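Putative isocitrate dehydrogenase, NAD-dependent (Methylococcus capsulatus, PDB 6LKY) probably catalyses the NAD-dependent oxidative decarboxylation of isocitrate, as a magnesium-dependent member of the isocitrate and isopropylmalate dehydrogenase family. Local coordinates at residues Ile16-Thr27 / Pro277-Leu288. The protein carries 1 engineered substitution. Numbering follows the deposited sequence.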
loop_
_atom_site.group_PDB
_atom_site.type_symbol
_atom_site.label_atom_id
_atom_site.label_comp_id
_atom_site.label_asym_id
_atom_site.label_seq_id
_atom_site.Cartn_x
_atom_site.Cartn_y
_atom_site.Cartn_z
ATOM N N ILE A 16 -0.533 -11.639 24.783
ATOM C CA ILE A 16 0.413 -12.227 23.840
ATOM C C ILE A 16 1.844 -12.110 24.361
ATOM O O ILE A 16 2.633 -13.055 24.248
ATOM C CB ILE A 16 0.240 -11.596 22.447
ATOM C CG1 ILE A 16 0.641 -10.114 22.461
ATOM C CG2 ILE A 16 -1.196 -11.778 21.979
ATOM C CD1 ILE A 16 0.567 -9.449 21.113
ATOM N N VAL A 17 2.179 -10.992 25.006
ATOM C CA VAL A 17 3.513 -10.862 25.586
ATOM C C VAL A 17 3.687 -11.915 26.671
ATOM O O VAL A 17 4.732 -12.579 26.760
ATOM C CB VAL A 17 3.732 -9.435 26.129
ATOM C CG1 VAL A 17 4.957 -9.371 27.045
ATOM C CG2 VAL A 17 3.855 -8.420 24.980
ATOM N N ASP A 18 2.634 -12.135 27.464
ATOM C CA ASP A 18 2.688 -13.199 28.451
ATOM C C ASP A 18 3.012 -14.516 27.766
ATOM O O ASP A 18 4.008 -15.178 28.102
ATOM C CB ASP A 18 1.367 -13.276 29.221
ATOM C CG ASP A 18 1.442 -14.215 30.410
ATOM O OD1 ASP A 18 2.196 -13.920 31.362
ATOM O OD2 ASP A 18 0.758 -15.259 30.380
ATOM N N ALA A 19 2.254 -14.837 26.711
ATOM C CA ALA A 19 2.508 -16.059 25.963
ATOM C C ALA A 19 3.964 -16.118 25.534
ATOM O O ALA A 19 4.666 -17.103 25.799
ATOM C CB ALA A 19 1.567 -16.147 24.757
ATOM N N ALA A 20 4.468 -15.020 24.962
ATOM C CA ALA A 20 5.809 -15.083 24.407
ATOM C C ALA A 20 6.823 -15.331 25.508
ATOM O O ALA A 20 7.724 -16.164 25.354
ATOM C CB ALA A 20 6.136 -13.804 23.641
ATOM N N VAL A 21 6.635 -14.685 26.664
ATOM C CA VAL A 21 7.586 -14.865 27.755
ATOM C C VAL A 21 7.669 -16.338 28.127
ATOM O O VAL A 21 8.767 -16.915 28.196
ATOM C CB VAL A 21 7.188 -13.986 28.959
ATOM C CG1 VAL A 21 7.813 -14.505 30.248
ATOM C CG2 VAL A 21 7.605 -12.529 28.712
ATOM N N LYS A 22 6.508 -17.002 28.227
ATOM C CA LYS A 22 6.518 -18.410 28.606
ATOM C C LYS A 22 7.323 -19.218 27.603
ATOM O O LYS A 22 8.223 -19.987 27.984
ATOM C CB LYS A 22 5.086 -18.936 28.717
ATOM C CG LYS A 22 4.322 -18.436 29.948
ATOM C CD LYS A 22 3.030 -19.232 30.139
ATOM C CE LYS A 22 1.850 -18.352 30.560
ATOM N NZ LYS A 22 1.949 -17.848 31.960
ATOM N N VAL A 23 7.101 -18.959 26.312
ATOM C CA VAL A 23 7.798 -19.717 25.281
ATOM C C VAL A 23 9.292 -19.477 25.383
ATOM O O VAL A 23 10.093 -20.423 25.336
ATOM C CB VAL A 23 7.253 -19.350 23.889
ATOM C CG1 VAL A 23 8.202 -19.810 22.802
ATOM C CG2 VAL A 23 5.867 -19.961 23.694
ATOM N N ILE A 24 9.690 -18.222 25.606
ATOM C CA ILE A 24 11.116 -17.946 25.730
ATOM C C ILE A 24 11.686 -18.724 26.909
ATOM O O ILE A 24 12.715 -19.405 26.789
ATOM C CB ILE A 24 11.364 -16.431 25.859
ATOM C CG1 ILE A 24 11.104 -15.732 24.512
ATOM C CG2 ILE A 24 12.784 -16.155 26.347
ATOM C CD1 ILE A 24 10.922 -14.220 24.627
ATOM N N GLU A 25 10.980 -18.711 28.041
ATOM C CA GLU A 25 11.528 -19.390 29.203
ATOM C C GLU A 25 11.540 -20.891 28.988
ATOM O O GLU A 25 12.416 -21.579 29.525
ATOM C CB GLU A 25 10.766 -18.986 30.464
ATOM C CG GLU A 25 11.339 -17.697 31.072
ATOM C CD GLU A 25 10.378 -16.985 32.007
ATOM O OE1 GLU A 25 9.250 -17.490 32.194
ATOM O OE2 GLU A 25 10.751 -15.913 32.541
ATOM N N ALA A 26 10.622 -21.408 28.162
ATOM C CA ALA A 26 10.628 -22.839 27.897
ATOM C C ALA A 26 11.903 -23.286 27.196
ATOM O O ALA A 26 12.250 -24.466 27.276
ATOM C CB ALA A 26 9.404 -23.241 27.080
ATOM N N THR A 27 12.615 -22.374 26.522
ATOM C CA THR A 27 13.838 -22.759 25.822
ATOM C C THR A 27 15.021 -22.940 26.761
ATOM O O THR A 27 16.040 -23.499 26.345
ATOM C CB THR A 27 14.227 -21.710 24.776
ATOM O OG1 THR A 27 14.582 -20.497 25.450
ATOM C CG2 THR A 27 13.088 -21.444 23.809
ATOM N N PRO A 277 -0.911 -15.456 19.284
ATOM C CA PRO A 277 0.347 -15.026 19.899
ATOM C C PRO A 277 1.570 -15.278 19.038
ATOM O O PRO A 277 2.683 -14.953 19.467
ATOM C CB PRO A 277 0.394 -15.878 21.178
ATOM C CG PRO A 277 -0.293 -17.158 20.780
ATOM C CD PRO A 277 -1.349 -16.780 19.768
ATOM N N THR A 278 1.369 -15.828 17.841
ATOM C CA THR A 278 2.483 -16.220 16.985
ATOM C C THR A 278 3.418 -15.053 16.709
ATOM O O THR A 278 4.641 -15.196 16.802
ATOM C CB THR A 278 1.945 -16.783 15.675
ATOM O OG1 THR A 278 1.073 -17.884 15.958
ATOM C CG2 THR A 278 3.088 -17.217 14.756
ATOM N N ALA A 279 2.860 -13.893 16.342
ATOM C CA ALA A 279 3.697 -12.744 16.002
ATOM C C ALA A 279 4.604 -12.361 17.165
ATOM O O ALA A 279 5.812 -12.155 16.985
ATOM C CB ALA A 279 2.823 -11.561 15.584
ATOM N N MET A 280 4.043 -12.284 18.376
ATOM C CA MET A 280 4.862 -11.939 19.537
ATOM C C MET A 280 5.908 -13.012 19.817
ATOM O O MET A 280 7.055 -12.702 20.167
ATOM C CB MET A 280 3.977 -11.730 20.765
ATOM C CG MET A 280 4.644 -10.862 21.822
ATOM S SD MET A 280 4.744 -9.134 21.276
ATOM C CE MET A 280 6.470 -8.755 21.614
ATOM N N ILE A 281 5.537 -14.282 19.635
ATOM C CA ILE A 281 6.483 -15.369 19.860
ATOM C C ILE A 281 7.627 -15.313 18.844
ATOM O O ILE A 281 8.798 -15.476 19.205
ATOM C CB ILE A 281 5.721 -16.710 19.851
ATOM C CG1 ILE A 281 4.861 -16.811 21.117
ATOM C CG2 ILE A 281 6.664 -17.878 19.821
ATOM C CD1 ILE A 281 3.594 -17.635 20.960
ATOM N N MET A 282 7.314 -15.019 17.572
ATOM C CA MET A 282 8.346 -14.860 16.544
ATOM C C MET A 282 9.224 -13.648 16.824
ATOM O O MET A 282 10.432 -13.676 16.553
ATOM C CB MET A 282 7.714 -14.738 15.154
ATOM C CG MET A 282 7.032 -16.001 14.619
ATOM S SD MET A 282 8.138 -17.446 14.531
ATOM C CE MET A 282 9.159 -16.973 13.125
ATOM N N ALA A 283 8.641 -12.575 17.371
ATOM C CA ALA A 283 9.465 -11.454 17.813
ATOM C C ALA A 283 10.457 -11.909 18.872
ATOM O O ALA A 283 11.631 -11.513 18.853
ATOM C CB ALA A 283 8.585 -10.312 18.345
ATOM N N GLY A 284 9.996 -12.751 19.800
ATOM C CA GLY A 284 10.906 -13.360 20.759
ATOM C C GLY A 284 12.013 -14.160 20.094
ATOM O O GLY A 284 13.169 -14.100 20.510
ATOM N N ALA A 285 11.666 -14.954 19.082
ATOM C CA ALA A 285 12.697 -15.690 18.347
ATOM C C ALA A 285 13.741 -14.741 17.762
ATOM O O ALA A 285 14.954 -14.966 17.898
ATOM C CB ALA A 285 12.069 -16.546 17.242
ATOM N N MET A 286 13.284 -13.669 17.100
ATOM C CA MET A 286 14.220 -12.716 16.501
ATOM C C MET A 286 15.103 -12.090 17.570
ATOM O O MET A 286 16.313 -11.909 17.369
ATOM C CB MET A 286 13.464 -11.618 15.746
ATOM C CG MET A 286 12.668 -12.065 14.533
ATOM S SD MET A 286 12.007 -10.648 13.606
ATOM C CE MET A 286 13.499 -10.086 12.788
ATOM N N MET A 287 14.507 -11.761 18.722
ATOM C CA MET A 287 15.270 -11.204 19.829
ATOM C C MET A 287 16.325 -12.197 20.318
ATOM O O MET A 287 17.489 -11.831 20.527
ATOM C CB MET A 287 14.323 -10.821 20.968
ATOM C CG MET A 287 15.003 -10.140 22.147
ATOM S SD MET A 287 13.836 -9.493 23.366
ATOM C CE MET A 287 13.086 -11.011 23.974
ATOM N N LEU A 288 15.938 -13.466 20.493
ATOM C CA LEU A 288 16.893 -14.468 20.967
ATOM C C LEU A 288 18.062 -14.601 20.006
ATOM O O LEU A 288 19.223 -14.622 20.429
ATOM C CB LEU A 288 16.213 -15.829 21.168
ATOM C CG LEU A 288 15.223 -15.940 22.335
ATOM C CD1 LEU A 288 14.959 -17.390 22.723
ATOM C CD2 LEU A 288 15.697 -15.140 23.529
#
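Met-280 lies across Ile-16, Val-17 and Ala-20 where two helices of the isocitrate/isopropylmalate dehydrogenase fold that flank its large mixed sheet pack at -43°, their axes 8.3 Å apart. The contact is apolar and buried, without a hydrogen bond between helices 16-26 and 278-288. Met-280 holds CG anti to the backbone N (chi1 -157°), which sets it 3.8 Å from Ala-20 CB; the bend at chi2 then carries SD to Val-17 CG2. Ile-16 crosses this chain at about a right angle; with its CG1 between backbone N and carbonyl carbon (chi1 66°), CG1 and CD1 lie against Met-280 CB, while CG2 turns to Pro-277 CA. Replacing Ile-16 by an alanine would probably open a gap beside Met-280 CB and SD and leave that bent chain freer to turn. The Ile-16 side chain lies about 5 Å from a bound NAD. Ala-19 CB meets Pro-277 CB at 3.8 Å. The small Ala-20 lets the backbones approach, its CA 3.8 Å from Ile-281 CG1; Ile-281 CG2 reaches Val-23 CG1. Phe-65 of strand 63-66 touches Ala-20, Met-280 and Met-287, and helices 294-310 and 326-337 pack on Ile-281. Further along, Ile-24 CD1 rests 4.0 Å from Gly-284 CA, where a beta carbon would be tight, and also touches Met-287 CE; its CG2 branch faces Leu-288 CD2. Leu-288 CD1 reaches Thr-27 OG1, and this hydroxyl, in the plane of the Ile-24 carbonyl, donates a short 2.5 Å hydrogen bond from OG1 to Ile-24 O.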